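Local coordinates for protein phosphatase (Thermotoga maritima, PDB 1NF2) that probably acts as a magnesium-dependent phosphatase of the haloacid dehalogenase (HAD) family, at residues A[21-26]-A[253-258]; A[163-168]-A[172-177]; A[197-200]-A[205-208]. All coordinates share one frame; numbering follows the deposited sequence.

Interaction 1. Residues A[21-26]-A[253-258]. With SO4 (sulfate ion), chain E.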
ATOM      1  N   SER A  21     -15.756   1.205 -10.678  1.00 30.32           N
ATOM      2  CA  SER A  21     -17.063   1.325 -11.324  1.00 29.37           C
ATOM      3  C   SER A  21     -17.577   2.759 -11.222  1.00 29.40           C
ATOM      4  O   SER A  21     -17.208   3.494 -10.305  1.00 28.01           O
ATOM      5  CB  SER A  21     -18.079   0.382 -10.666  1.00 27.77           C
ATOM      6  OG  SER A  21     -18.444   0.837  -9.372  1.00 26.60           O
ATOM      7  N   GLU A  22     -18.426   3.155 -12.169  1.00 27.43           N
ATOM      8  CA  GLU A  22     -19.000   4.499 -12.160  1.00 26.20           C
ATOM      9  C   GLU A  22     -19.835   4.697 -10.901  1.00 24.31           C
ATOM     10  O   GLU A  22     -19.851   5.782 -10.316  1.00 22.83           O
ATOM     11  CB  GLU A  22     -19.887   4.718 -13.394  1.00 34.91           C
ATOM     12  CG  GLU A  22     -19.144   5.120 -14.644  1.00 34.25           C
ATOM     13  CD  GLU A  22     -18.509   6.491 -14.526  1.00 38.03           C
ATOM     14  OE1 GLU A  22     -19.197   7.424 -14.062  1.00 39.23           O
ATOM     15  OE2 GLU A  22     -17.329   6.641 -14.908  1.00 39.89           O
ATOM     16  N   LYS A  23     -20.537   3.652 -10.484  1.00 26.42           N
ATOM     17  CA  LYS A  23     -21.358   3.768  -9.288  1.00 28.31           C
ATOM     18  C   LYS A  23     -20.484   4.176  -8.089  1.00 28.88           C
ATOM     19  O   LYS A  23     -20.795   5.149  -7.385  1.00 28.00           O
ATOM     20  CB  LYS A  23     -22.087   2.451  -9.006  1.00 35.71           C
ATOM     21  CG  LYS A  23     -23.025   2.513  -7.806  1.00 39.66           C
ATOM     22  CD  LYS A  23     -23.630   1.155  -7.464  1.00 43.10           C
ATOM     23  CE  LYS A  23     -24.807   0.801  -8.352  1.00 46.82           C
ATOM     24  NZ  LYS A  23     -24.458   0.837  -9.795  1.00 49.73           N
ATOM     25  N   ASP A  24     -19.385   3.453  -7.868  1.00 27.32           N
ATOM     26  CA  ASP A  24     -18.492   3.766  -6.748  1.00 27.42           C
ATOM     27  C   ASP A  24     -17.875   5.144  -6.925  1.00 27.04           C
ATOM     28  O   ASP A  24     -17.738   5.902  -5.962  1.00 26.97           O
ATOM     29  CB  ASP A  24     -17.361   2.732  -6.611  1.00 24.41           C
ATOM     30  CG  ASP A  24     -17.852   1.377  -6.122  1.00 25.30           C
ATOM     31  OD1 ASP A  24     -18.957   1.294  -5.535  1.00 21.31           O
ATOM     32  OD2 ASP A  24     -17.114   0.388  -6.320  1.00 26.58           O
ATOM     33  N   ARG A  25     -17.495   5.470  -8.156  1.00 25.60           N
ATOM     34  CA  ARG A  25     -16.907   6.776  -8.421  1.00 26.04           C
ATOM     35  C   ARG A  25     -17.879   7.881  -8.027  1.00 26.35           C
ATOM     36  O   ARG A  25     -17.521   8.786  -7.278  1.00 25.78           O
ATOM     37  CB  ARG A  25     -16.550   6.931  -9.900  1.00 32.42           C
ATOM     38  CG  ARG A  25     -15.853   8.247 -10.216  1.00 35.30           C
ATOM     39  CD  ARG A  25     -15.726   8.484 -11.715  1.00 37.22           C
ATOM     40  NE  ARG A  25     -17.023   8.703 -12.351  1.00 38.56           N
ATOM     41  CZ  ARG A  25     -17.731   9.828 -12.264  1.00 39.39           C
ATOM     42  NH1 ARG A  25     -17.273  10.862 -11.568  1.00 40.24           N
ATOM     43  NH2 ARG A  25     -18.905   9.916 -12.871  1.00 35.86           N
ATOM     44  N   ARG A  26     -19.112   7.811  -8.527  1.00 25.75           N
ATOM     45  CA  ARG A  26     -20.088   8.848  -8.202  1.00 26.20           C
ATOM     46  C   ARG A  26     -20.372   8.991  -6.705  1.00 24.61           C
ATOM     47  O   ARG A  26     -20.536  10.104  -6.208  1.00 23.16           O
ATOM     48  CB  ARG A  26     -21.394   8.627  -8.970  1.00 30.47           C
ATOM     49  CG  ARG A  26     -21.366   9.223 -10.367  1.00 34.55           C
ATOM     50  CD  ARG A  26     -22.747   9.216 -10.997  1.00 39.16           C
ATOM     51  NE  ARG A  26     -22.943   8.092 -11.905  1.00 44.00           N
ATOM     52  CZ  ARG A  26     -22.689   8.127 -13.211  1.00 44.41           C
ATOM     53  NH1 ARG A  26     -22.227   9.237 -13.775  1.00 44.09           N
ATOM     54  NH2 ARG A  26     -22.900   7.048 -13.950  1.00 42.97           N
ATOM     55  N   GLY A 253     -19.362  -3.374  -4.413  1.00 20.34           N
ATOM     56  CA  GLY A 253     -19.533  -3.711  -3.015  1.00 18.31           C
ATOM     57  C   GLY A 253     -19.452  -2.491  -2.131  1.00 16.47           C
ATOM     58  O   GLY A 253     -20.183  -2.388  -1.143  1.00 15.91           O
ATOM     59  N   VAL A 254     -18.565  -1.567  -2.484  1.00 19.59           N
ATOM     60  CA  VAL A 254     -18.391  -0.340  -1.719  1.00 22.23           C
ATOM     61  C   VAL A 254     -19.675   0.490  -1.702  1.00 23.19           C
ATOM     62  O   VAL A 254     -20.155   0.874  -0.632  1.00 22.65           O
ATOM     63  CB  VAL A 254     -17.252   0.520  -2.299  1.00 25.72           C
ATOM     64  CG1 VAL A 254     -17.153   1.837  -1.540  1.00 25.89           C
ATOM     65  CG2 VAL A 254     -15.937  -0.241  -2.213  1.00 27.71           C
ATOM     66  N   SER A 255     -20.222   0.764  -2.885  1.00 24.34           N
ATOM     67  CA  SER A 255     -21.455   1.545  -3.005  1.00 24.09           C
ATOM     68  C   SER A 255     -22.604   0.908  -2.240  1.00 23.09           C
ATOM     69  O   SER A 255     -23.359   1.590  -1.557  1.00 23.49           O
ATOM     70  CB  SER A 255     -21.882   1.675  -4.475  1.00 21.21           C
ATOM     71  OG  SER A 255     -21.061   2.581  -5.190  1.00 24.76           O
ATOM     72  N   TYR A 256     -22.726  -0.407  -2.360  1.00 26.97           N
ATOM     73  CA  TYR A 256     -23.806  -1.137  -1.716  1.00 27.57           C
ATOM     74  C   TYR A 256     -23.975  -0.815  -0.231  1.00 28.74           C
ATOM     75  O   TYR A 256     -25.099  -0.724   0.262  1.00 29.24           O
ATOM     76  CB  TYR A 256     -23.601  -2.636  -1.923  1.00 25.14           C
ATOM     77  CG  TYR A 256     -24.817  -3.476  -1.608  1.00 27.41           C
ATOM     78  CD1 TYR A 256     -25.036  -3.972  -0.324  1.00 29.55           C
ATOM     79  CD2 TYR A 256     -25.752  -3.778  -2.598  1.00 27.32           C
ATOM     80  CE1 TYR A 256     -26.155  -4.751  -0.032  1.00 30.09           C
ATOM     81  CE2 TYR A 256     -26.879  -4.556  -2.318  1.00 27.54           C
ATOM     82  CZ  TYR A 256     -27.073  -5.039  -1.033  1.00 27.49           C
ATOM     83  OH  TYR A 256     -28.184  -5.800  -0.745  1.00 25.80           O
ATOM     84  N   VAL A 257     -22.868  -0.637   0.482  1.00 21.36           N
ATOM     85  CA  VAL A 257     -22.928  -0.313   1.905  1.00 20.12           C
ATOM     86  C   VAL A 257     -22.787   1.192   2.114  1.00 20.59           C
ATOM     87  O   VAL A 257     -23.433   1.779   2.985  1.00 18.82           O
ATOM     88  CB  VAL A 257     -21.800  -1.037   2.702  1.00 24.51           C
ATOM     89  CG1 VAL A 257     -21.622  -0.390   4.079  1.00 25.25           C
ATOM     90  CG2 VAL A 257     -22.148  -2.500   2.869  1.00 21.91           C
ATOM     91  N   LEU A 258     -21.947   1.812   1.295  1.00 23.84           N
ATOM     92  CA  LEU A 258     -21.704   3.238   1.387  1.00 26.21           C
ATOM     93  C   LEU A 258     -22.990   4.055   1.316  1.00 28.97           C
ATOM     94  O   LEU A 258     -23.149   5.040   2.035  1.00 28.73           O
ATOM     95  CB  LEU A 258     -20.747   3.657   0.272  1.00 23.02           C
ATOM     96  CG  LEU A 258     -20.156   5.060   0.318  1.00 22.23           C
ATOM     97  CD1 LEU A 258     -19.504   5.332   1.676  1.00 20.97           C
ATOM     98  CD2 LEU A 258     -19.140   5.182  -0.813  1.00 21.26           C
TER
HETATM   99  S   SO4 E 281     -21.564  12.627 -13.732  0.77 37.45           S
HETATM  100  O1  SO4 E 281     -21.148  14.033 -13.550  0.91 38.13           O
HETATM  101  O2  SO4 E 281     -20.423  11.849 -14.245  1.00 38.51           O
HETATM  102  O3  SO4 E 281     -22.004  12.068 -12.437  0.97 39.85           O
HETATM  103  O4  SO4 E 281     -22.676  12.557 -14.699  0.88 37.27           O
HETATM  104  O   HOH W   1     -16.407  -1.887  -4.720  1.00 20.64           O

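Interaction 2. Residues A[163-168]-A[172-177]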
ATOM      1  N   ILE A 163      17.947 -17.002   4.566  1.00 34.61           N
ATOM      2  CA  ILE A 163      19.157 -16.371   5.074  1.00 34.33           C
ATOM      3  C   ILE A 163      19.029 -14.873   5.368  1.00 33.69           C
ATOM      4  O   ILE A 163      19.655 -14.369   6.301  1.00 32.51           O
ATOM      5  CB  ILE A 163      20.359 -16.599   4.117  1.00 32.94           C
ATOM      6  CG1 ILE A 163      20.622 -15.344   3.293  1.00 32.74           C
ATOM      7  CG2 ILE A 163      20.077 -17.776   3.197  1.00 33.32           C
ATOM      8  CD1 ILE A 163      22.013 -15.281   2.725  1.00 36.15           C
ATOM      9  N   LEU A 164      18.231 -14.155   4.580  1.00 27.78           N
ATOM     10  CA  LEU A 164      18.071 -12.727   4.810  1.00 28.43           C
ATOM     11  C   LEU A 164      17.219 -12.459   6.043  1.00 28.38           C
ATOM     12  O   LEU A 164      17.431 -11.473   6.749  1.00 28.19           O
ATOM     13  CB  LEU A 164      17.478 -12.040   3.572  1.00 30.35           C
ATOM     14  CG  LEU A 164      18.491 -11.911   2.428  1.00 30.12           C
ATOM     15  CD1 LEU A 164      17.826 -11.378   1.177  1.00 29.31           C
ATOM     16  CD2 LEU A 164      19.625 -10.995   2.869  1.00 29.91           C
ATOM     17  N   SER A 165      16.272 -13.347   6.319  1.00 33.05           N
ATOM     18  CA  SER A 165      15.424 -13.184   7.492  1.00 35.47           C
ATOM     19  C   SER A 165      16.251 -13.442   8.757  1.00 37.43           C
ATOM     20  O   SER A 165      16.244 -12.639   9.688  1.00 38.20           O
ATOM     21  CB  SER A 165      14.244 -14.157   7.434  1.00 34.85           C
ATOM     22  OG  SER A 165      13.387 -13.972   8.548  1.00 37.19           O
ATOM     23  N   GLU A 166      16.963 -14.567   8.782  1.00 38.13           N
ATOM     24  CA  GLU A 166      17.806 -14.929   9.923  1.00 38.94           C
ATOM     25  C   GLU A 166      18.810 -13.828  10.232  1.00 37.81           C
ATOM     26  O   GLU A 166      19.060 -13.503  11.389  1.00 37.20           O
ATOM     27  CB  GLU A 166      18.582 -16.212   9.622  1.00 49.49           C
ATOM     28  CG  GLU A 166      17.738 -17.460   9.551  1.00 54.21           C
ATOM     29  CD  GLU A 166      17.211 -17.877  10.905  1.00 56.82           C
ATOM     30  OE1 GLU A 166      16.398 -17.131  11.489  1.00 58.82           O
ATOM     31  OE2 GLU A 166      17.615 -18.954  11.389  1.00 60.68           O
ATOM     32  N   ARG A 167      19.376 -13.255   9.177  1.00 41.44           N
ATOM     33  CA  ARG A 167      20.385 -12.215   9.310  1.00 40.92           C
ATOM     34  C   ARG A 167      19.868 -10.808   9.602  1.00 40.94           C
ATOM     35  O   ARG A 167      20.514 -10.052  10.329  1.00 42.04           O
ATOM     36  CB  ARG A 167      21.243 -12.180   8.042  1.00 32.57           C
ATOM     37  CG  ARG A 167      22.316 -11.103   8.033  1.00 33.55           C
ATOM     38  CD  ARG A 167      23.390 -11.337   9.099  1.00 33.58           C
ATOM     39  NE  ARG A 167      24.418 -10.303   9.028  1.00 34.85           N
ATOM     40  CZ  ARG A 167      24.227  -9.032   9.373  1.00 35.66           C
ATOM     41  NH1 ARG A 167      23.042  -8.634   9.832  1.00 35.42           N
ATOM     42  NH2 ARG A 167      25.207  -8.145   9.219  1.00 33.92           N
ATOM     43  N   PHE A 168      18.712 -10.451   9.051  1.00 29.12           N
ATOM     44  CA  PHE A 168      18.189  -9.104   9.250  1.00 28.83           C
ATOM     45  C   PHE A 168      16.816  -8.963   9.904  1.00 31.42           C
ATOM     46  O   PHE A 168      16.297  -7.857  10.026  1.00 30.93           O
ATOM     47  CB  PHE A 168      18.194  -8.377   7.915  1.00 27.44           C
ATOM     48  CG  PHE A 168      19.562  -8.228   7.321  1.00 25.16           C
ATOM     49  CD1 PHE A 168      20.514  -7.425   7.937  1.00 23.20           C
ATOM     50  CD2 PHE A 168      19.890  -8.861   6.126  1.00 22.87           C
ATOM     51  CE1 PHE A 168      21.777  -7.249   7.362  1.00 22.82           C
ATOM     52  CE2 PHE A 168      21.146  -8.688   5.549  1.00 22.49           C
ATOM     53  CZ  PHE A 168      22.089  -7.879   6.167  1.00 21.63           C
ATOM     54  N   VAL A 172      14.682  -5.233  10.056  1.00 30.74           N
ATOM     55  CA  VAL A 172      13.914  -5.062   8.838  1.00 30.46           C
ATOM     56  C   VAL A 172      12.920  -6.216   8.687  1.00 31.25           C
ATOM     57  O   VAL A 172      13.078  -7.266   9.313  1.00 30.64           O
ATOM     58  CB  VAL A 172      14.879  -4.990   7.615  1.00 31.80           C
ATOM     59  CG1 VAL A 172      15.115  -6.373   7.038  1.00 29.94           C
ATOM     60  CG2 VAL A 172      14.342  -4.039   6.579  1.00 31.51           C
ATOM     61  N   LYS A 173      11.883  -6.003   7.882  1.00 26.37           N
ATOM     62  CA  LYS A 173      10.866  -7.026   7.634  1.00 27.34           C
ATOM     63  C   LYS A 173      11.149  -7.697   6.291  1.00 24.97           C
ATOM     64  O   LYS A 173      11.314  -7.023   5.276  1.00 24.39           O
ATOM     65  CB  LYS A 173       9.475  -6.383   7.607  1.00 61.97           C
ATOM     66  CG  LYS A 173       8.348  -7.291   7.116  1.00 68.04           C
ATOM     67  CD  LYS A 173       7.615  -7.983   8.257  1.00 74.51           C
ATOM     68  CE  LYS A 173       8.517  -8.926   9.039  1.00 77.85           C
ATOM     69  NZ  LYS A 173       7.776  -9.627  10.129  1.00 79.61           N
ATOM     70  N   VAL A 174      11.206  -9.023   6.277  1.00 25.11           N
ATOM     71  CA  VAL A 174      11.473  -9.743   5.037  1.00 25.10           C
ATOM     72  C   VAL A 174      10.387 -10.787   4.775  1.00 25.28           C
ATOM     73  O   VAL A 174      10.129 -11.642   5.615  1.00 23.30           O
ATOM     74  CB  VAL A 174      12.851 -10.445   5.091  1.00 35.51           C
ATOM     75  CG1 VAL A 174      13.951  -9.420   5.313  1.00 35.87           C
ATOM     76  CG2 VAL A 174      12.871 -11.455   6.208  1.00 37.97           C
ATOM     77  N   PHE A 175       9.745 -10.712   3.612  1.00 26.83           N
ATOM     78  CA  PHE A 175       8.687 -11.669   3.291  1.00 28.93           C
ATOM     79  C   PHE A 175       8.445 -11.829   1.797  1.00 29.70           C
ATOM     80  O   PHE A 175       8.774 -10.951   0.997  1.00 28.70           O
ATOM     81  CB  PHE A 175       7.366 -11.266   3.972  1.00 34.90           C
ATOM     82  CG  PHE A 175       6.744 -10.014   3.408  1.00 34.79           C
ATOM     83  CD1 PHE A 175       7.276  -8.760   3.698  1.00 35.09           C
ATOM     84  CD2 PHE A 175       5.645 -10.091   2.557  1.00 34.70           C
ATOM     85  CE1 PHE A 175       6.726  -7.594   3.145  1.00 34.35           C
ATOM     86  CE2 PHE A 175       5.087  -8.934   1.996  1.00 36.29           C
ATOM     87  CZ  PHE A 175       5.630  -7.683   2.292  1.00 35.88           C
ATOM     88  N   LYS A 176       7.876 -12.971   1.433  1.00 35.52           N
ATOM     89  CA  LYS A 176       7.558 -13.266   0.045  1.00 39.49           C
ATOM     90  C   LYS A 176       6.207 -12.622  -0.234  1.00 41.98           C
ATOM     91  O   LYS A 176       5.260 -12.810   0.534  1.00 41.66           O
ATOM     92  CB  LYS A 176       7.455 -14.778  -0.166  1.00 45.50           C
ATOM     93  CG  LYS A 176       8.747 -15.546   0.053  1.00 46.90           C
ATOM     94  CD  LYS A 176       9.664 -15.460  -1.154  1.00 48.46           C
ATOM     95  CE  LYS A 176       9.026 -16.101  -2.382  1.00 50.35           C
ATOM     96  NZ  LYS A 176       8.628 -17.517  -2.147  1.00 50.84           N
ATOM     97  N   SER A 177       6.116 -11.847  -1.308  1.00 42.11           N
ATOM     98  CA  SER A 177       4.848 -11.214  -1.654  1.00 45.68           C
ATOM     99  C   SER A 177       4.139 -12.186  -2.585  1.00 47.89           C
ATOM    100  O   SER A 177       2.910 -12.265  -2.614  1.00 47.77           O
ATOM    101  CB  SER A 177       5.079  -9.877  -2.360  1.00 49.34           C
ATOM    102  OG  SER A 177       5.763 -10.052  -3.586  1.00 52.83           O
TER

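Interaction 3. Residues A[197-200]-A[205-208]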
ATOM      1  N   PHE A 197      -1.754   7.641  12.732  1.00 23.74           N
ATOM      2  CA  PHE A 197      -0.922   8.838  12.629  1.00 23.22           C
ATOM      3  C   PHE A 197      -1.706   9.958  11.938  1.00 24.43           C
ATOM      4  O   PHE A 197      -1.688  11.121  12.361  1.00 23.51           O
ATOM      5  CB  PHE A 197       0.330   8.506  11.814  1.00 23.78           C
ATOM      6  CG  PHE A 197       1.245   9.673  11.593  1.00 23.96           C
ATOM      7  CD1 PHE A 197       2.232   9.984  12.523  1.00 25.50           C
ATOM      8  CD2 PHE A 197       1.118  10.464  10.456  1.00 24.64           C
ATOM      9  CE1 PHE A 197       3.082  11.067  12.322  1.00 24.67           C
ATOM     10  CE2 PHE A 197       1.962  11.557  10.244  1.00 25.57           C
ATOM     11  CZ  PHE A 197       2.945  11.858  11.179  1.00 25.72           C
ATOM     12  N   LEU A 198      -2.373   9.595  10.847  1.00 23.89           N
ATOM     13  CA  LEU A 198      -3.170  10.536  10.075  1.00 24.14           C
ATOM     14  C   LEU A 198      -4.279  11.104  10.964  1.00 25.24           C
ATOM     15  O   LEU A 198      -4.576  12.301  10.928  1.00 24.39           O
ATOM     16  CB  LEU A 198      -3.779   9.819   8.874  1.00 22.33           C
ATOM     17  CG  LEU A 198      -4.700  10.655   7.990  1.00 20.08           C
ATOM     18  CD1 LEU A 198      -3.949  11.875   7.441  1.00 17.37           C
ATOM     19  CD2 LEU A 198      -5.207   9.781   6.867  1.00 20.42           C
ATOM     20  N   ARG A 199      -4.869  10.229  11.769  1.00 22.26           N
ATOM     21  CA  ARG A 199      -5.940  10.590  12.686  1.00 26.43           C
ATOM     22  C   ARG A 199      -5.481  11.654  13.693  1.00 27.84           C
ATOM     23  O   ARG A 199      -6.182  12.642  13.943  1.00 26.41           O
ATOM     24  CB  ARG A 199      -6.401   9.341  13.425  1.00 34.99           C
ATOM     25  CG  ARG A 199      -7.824   9.386  13.904  1.00 42.51           C
ATOM     26  CD  ARG A 199      -8.203   8.067  14.530  1.00 45.11           C
ATOM     27  NE  ARG A 199      -7.511   7.861  15.794  1.00 49.01           N
ATOM     28  CZ  ARG A 199      -7.364   6.676  16.370  1.00 50.94           C
ATOM     29  NH1 ARG A 199      -7.861   5.599  15.784  1.00 53.24           N
ATOM     30  NH2 ARG A 199      -6.723   6.568  17.523  1.00 51.85           N
ATOM     31  N   GLU A 200      -4.311  11.441  14.284  1.00 28.99           N
ATOM     32  CA  GLU A 200      -3.759  12.384  15.247  1.00 29.64           C
ATOM     33  C   GLU A 200      -3.512  13.734  14.573  1.00 28.79           C
ATOM     34  O   GLU A 200      -3.809  14.791  15.127  1.00 29.23           O
ATOM     35  CB  GLU A 200      -2.446  11.838  15.808  1.00 54.60           C
ATOM     36  CG  GLU A 200      -2.513  11.521  17.281  1.00 59.57           C
ATOM     37  CD  GLU A 200      -2.694  12.765  18.109  1.00 62.80           C
ATOM     38  OE1 GLU A 200      -3.061  12.645  19.294  1.00 65.90           O
ATOM     39  OE2 GLU A 200      -2.457  13.868  17.573  1.00 64.51           O
ATOM     40  N   LYS A 205     -11.687  11.301  15.003  1.00 28.86           N
ATOM     41  CA  LYS A 205     -11.978  10.512  16.183  1.00 28.95           C
ATOM     42  C   LYS A 205     -12.407   9.180  15.567  1.00 27.03           C
ATOM     43  O   LYS A 205     -12.963   9.158  14.474  1.00 24.84           O
ATOM     44  CB  LYS A 205     -13.072  11.156  17.055  1.00 57.46           C
ATOM     45  CG  LYS A 205     -14.479  11.212  16.496  1.00 61.68           C
ATOM     46  CD  LYS A 205     -15.352  12.065  17.427  1.00 65.65           C
ATOM     47  CE  LYS A 205     -16.847  11.938  17.139  1.00 68.54           C
ATOM     48  NZ  LYS A 205     -17.414  10.643  17.619  1.00 70.08           N
ATOM     49  N   LYS A 206     -12.109   8.076  16.233  1.00 33.53           N
ATOM     50  CA  LYS A 206     -12.459   6.764  15.697  1.00 33.88           C
ATOM     51  C   LYS A 206     -13.929   6.570  15.311  1.00 33.06           C
ATOM     52  O   LYS A 206     -14.224   5.946  14.289  1.00 31.13           O
ATOM     53  CB  LYS A 206     -12.052   5.672  16.688  1.00 38.29           C
ATOM     54  CG  LYS A 206     -10.557   5.453  16.773  1.00 40.97           C
ATOM     55  CD  LYS A 206     -10.171   4.616  17.986  1.00 44.30           C
ATOM     56  CE  LYS A 206     -10.962   3.320  18.067  1.00 45.19           C
ATOM     57  NZ  LYS A 206     -10.721   2.436  16.900  1.00 47.51           N
ATOM     58  N   GLU A 207     -14.836   7.105  16.127  1.00 24.02           N
ATOM     59  CA  GLU A 207     -16.277   6.959  15.907  1.00 24.67           C
ATOM     60  C   GLU A 207     -16.836   7.462  14.584  1.00 21.83           C
ATOM     61  O   GLU A 207     -17.898   7.026  14.160  1.00 20.22           O
ATOM     62  CB  GLU A 207     -17.067   7.623  17.040  1.00 49.95           C
ATOM     63  CG  GLU A 207     -17.334   6.729  18.235  1.00 56.86           C
ATOM     64  CD  GLU A 207     -18.464   7.258  19.115  1.00 62.23           C
ATOM     65  OE1 GLU A 207     -18.359   8.411  19.591  1.00 63.92           O
ATOM     66  OE2 GLU A 207     -19.456   6.522  19.327  1.00 64.83           O
ATOM     67  N   GLU A 208     -16.133   8.382  13.942  1.00 24.57           N
ATOM     68  CA  GLU A 208     -16.592   8.941  12.679  1.00 22.62           C
ATOM     69  C   GLU A 208     -15.858   8.372  11.461  1.00 20.00           C
ATOM     70  O   GLU A 208     -15.988   8.894  10.353  1.00 18.36           O
ATOM     71  CB  GLU A 208     -16.422  10.459  12.713  1.00 37.06           C
ATOM     72  CG  GLU A 208     -15.088  10.889  13.280  1.00 42.03           C
ATOM     73  CD  GLU A 208     -14.827  12.374  13.125  1.00 44.52           C
ATOM     74  OE1 GLU A 208     -15.785  13.167  13.251  1.00 45.41           O
ATOM     75  OE2 GLU A 208     -13.657  12.746  12.887  1.00 44.32           O
TER

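Interaction 1. Residues A[21-26]-A[253-258]
Asp24 and Ser255 carry this contact through a single carboxylate oxygen. Asp24 OD1 receives two bonds from one residue: the hydroxyl Ser255 OG at 2.5 Å, shorter than usual and doubtful in its exact length, and the amide Ser255 N at 3.0 Å. The amide meets the oxygen on its syn side, 34° out of the carboxylate plane. With CG anti to its own carbonyl carbon (chi1 -70°), Asp24 brings the carboxylate closer to helix 253-258 than its CB direction alone would, and OD1 also lies 3.7 Å from Val254 CB. OD2 accepts a hydrogen bond from a water that in turn accepts from Val254 N. OD1 directly and OD2 through the water thus meet amides at the N-terminal turn of helix 253-258, whose dipole would probably favour a negative charge here. Alongside, the aliphatic part of Lys23 borders the serine, with CD 3.5 Å from Ser255 CB.

The two helices belong to the Rossmann-like core of the HAD fold, next to its central sheet: Val254 also packs on Phe7 and Leu258 on Phe5, both of strand 4-8. The short axes run 8.6 Å apart at 46°.

Second-shell bonds probably help to position both residues. Ser21 is the N-cap of helix 22-31, its OG accepting from Asp24 N and bonding to Ser252 OG, while Ser255 OG also bonds Asn27 ND2. Farther round, Arg25 NH2 and Arg26 NH1 bind a sulfate, probably from the crystallisation liquor.

Interaction 2. Residues A[163-168]-A[172-177]
Ser165 presents its CB and Val174 its CG2, and these two carbons meet at 3.3 Å, tighter than the usual van der Waals spacing. The valine is turned with CG1 anti to its carbonyl carbon (chi1 -59°), which leaves CG2 between the backbone N and the carbonyl carbon and reaching the helix at both CB and CA of the serine. Ser165 OG also lies beside that methyl, 3.5 Å away. Val174 CG1 is left with a looser neighbour, the carbonyl oxygen of Leu164.

The segments form a helix-turn-strand unit in the domain built on the mixed six-stranded sheet, distinct from the sheet that carries the magnesium site. Helix 154-168 turns back through a short connection into edge strand 172-178, so the two short axes run nearly antiparallel, at 164° and 8.4 Å. Val172 and Val174 face the helix, and both also touch Ile184 on the adjoining strand.

At the turn, Phe168 meets Val172 by its CB, which lies 3.8 Å from Val172 CG1, while the ring leads away from the strand. One face of that ring has Arg167 CG over its centre, 3.6 Å above the plane, and Leu164 CD2 stands in plane at its edge. The ring also meets Tyr94 of helix 85-95 edge-to-face. A weak bond from Val172 N to Phe168 O, 3.1 Å long with an N-H...O angle of 128°, spans the turn between the two residues.

Interaction 3. Residues A[197-200]-A[205-208]
Arg199 and Lys206 meet where helix 191-202 hands over, through a short connection, to strand 209-213 of the central sheet, an alpha-to-beta link in the HAD core whose last turn before the strand includes a 3-10 segment at 206-207. The contact is van der Waals in kind: the aliphatic middle of Lys206 passes over one face of the Arg199 guanidinium, though the exact spacing is doubtful because Lys206 CG is modelled too close to Arg199 NH1. Arg199 reaches over because CG extends anti to its backbone N (chi1 -154°) and the chain then bends at chi3; Lys206 bends at chi3 and chi4. Trp204, in the connection, touches the arginine as well.

The charged ends are like in sign, Arg199 NH1 and Lys206 NZ standing 4.4 Å apart, yet each is met by an acceptor in the same neighbourhood. Arg199 NH1 forms a salt bridge with Glu224 OE1, and Lys206 NZ bonds to the carbonyl oxygen of Glu223, so adjacent residues receive the two cations. With a leucine in place of Arg199, Glu224 would probably be left without its ionic mate and the Lys206 methylenes without the guanidinium face they pass over.

Polar bonds also lie within the 205-208 segment. Lys205 NZ pairs with Glu207 OE1 at 3.1 Å, and Lys205 N donates to Glu208 OE2 at 3.2 Å, meeting that oxygen from above the carboxylate, 46° out of its plane.

How the interactions relate
The three contacts illustrate how chemistry follows depth and position. Interactions 1 and 2 are mostly or wholly buried, whereas interaction 3 lies at the surface. Interactions 1 and 3 both belong to the domain with the eight-stranded sheet, about 23 Å apart between centres; interaction 2 sits in the other domain, about 38 Å from interaction 1, on the opposite side of the chain's centre. Interaction 1 brings together helices 227 residues apart in sequence and relies on a buried carboxylate. Interactions 2 and 3 are local, each joining a helix to what follows it, the former chiefly by apolar packing and the latter by lysine methylenes lying over an arginine guanidinium, with the two charged ends paired to separate acceptors.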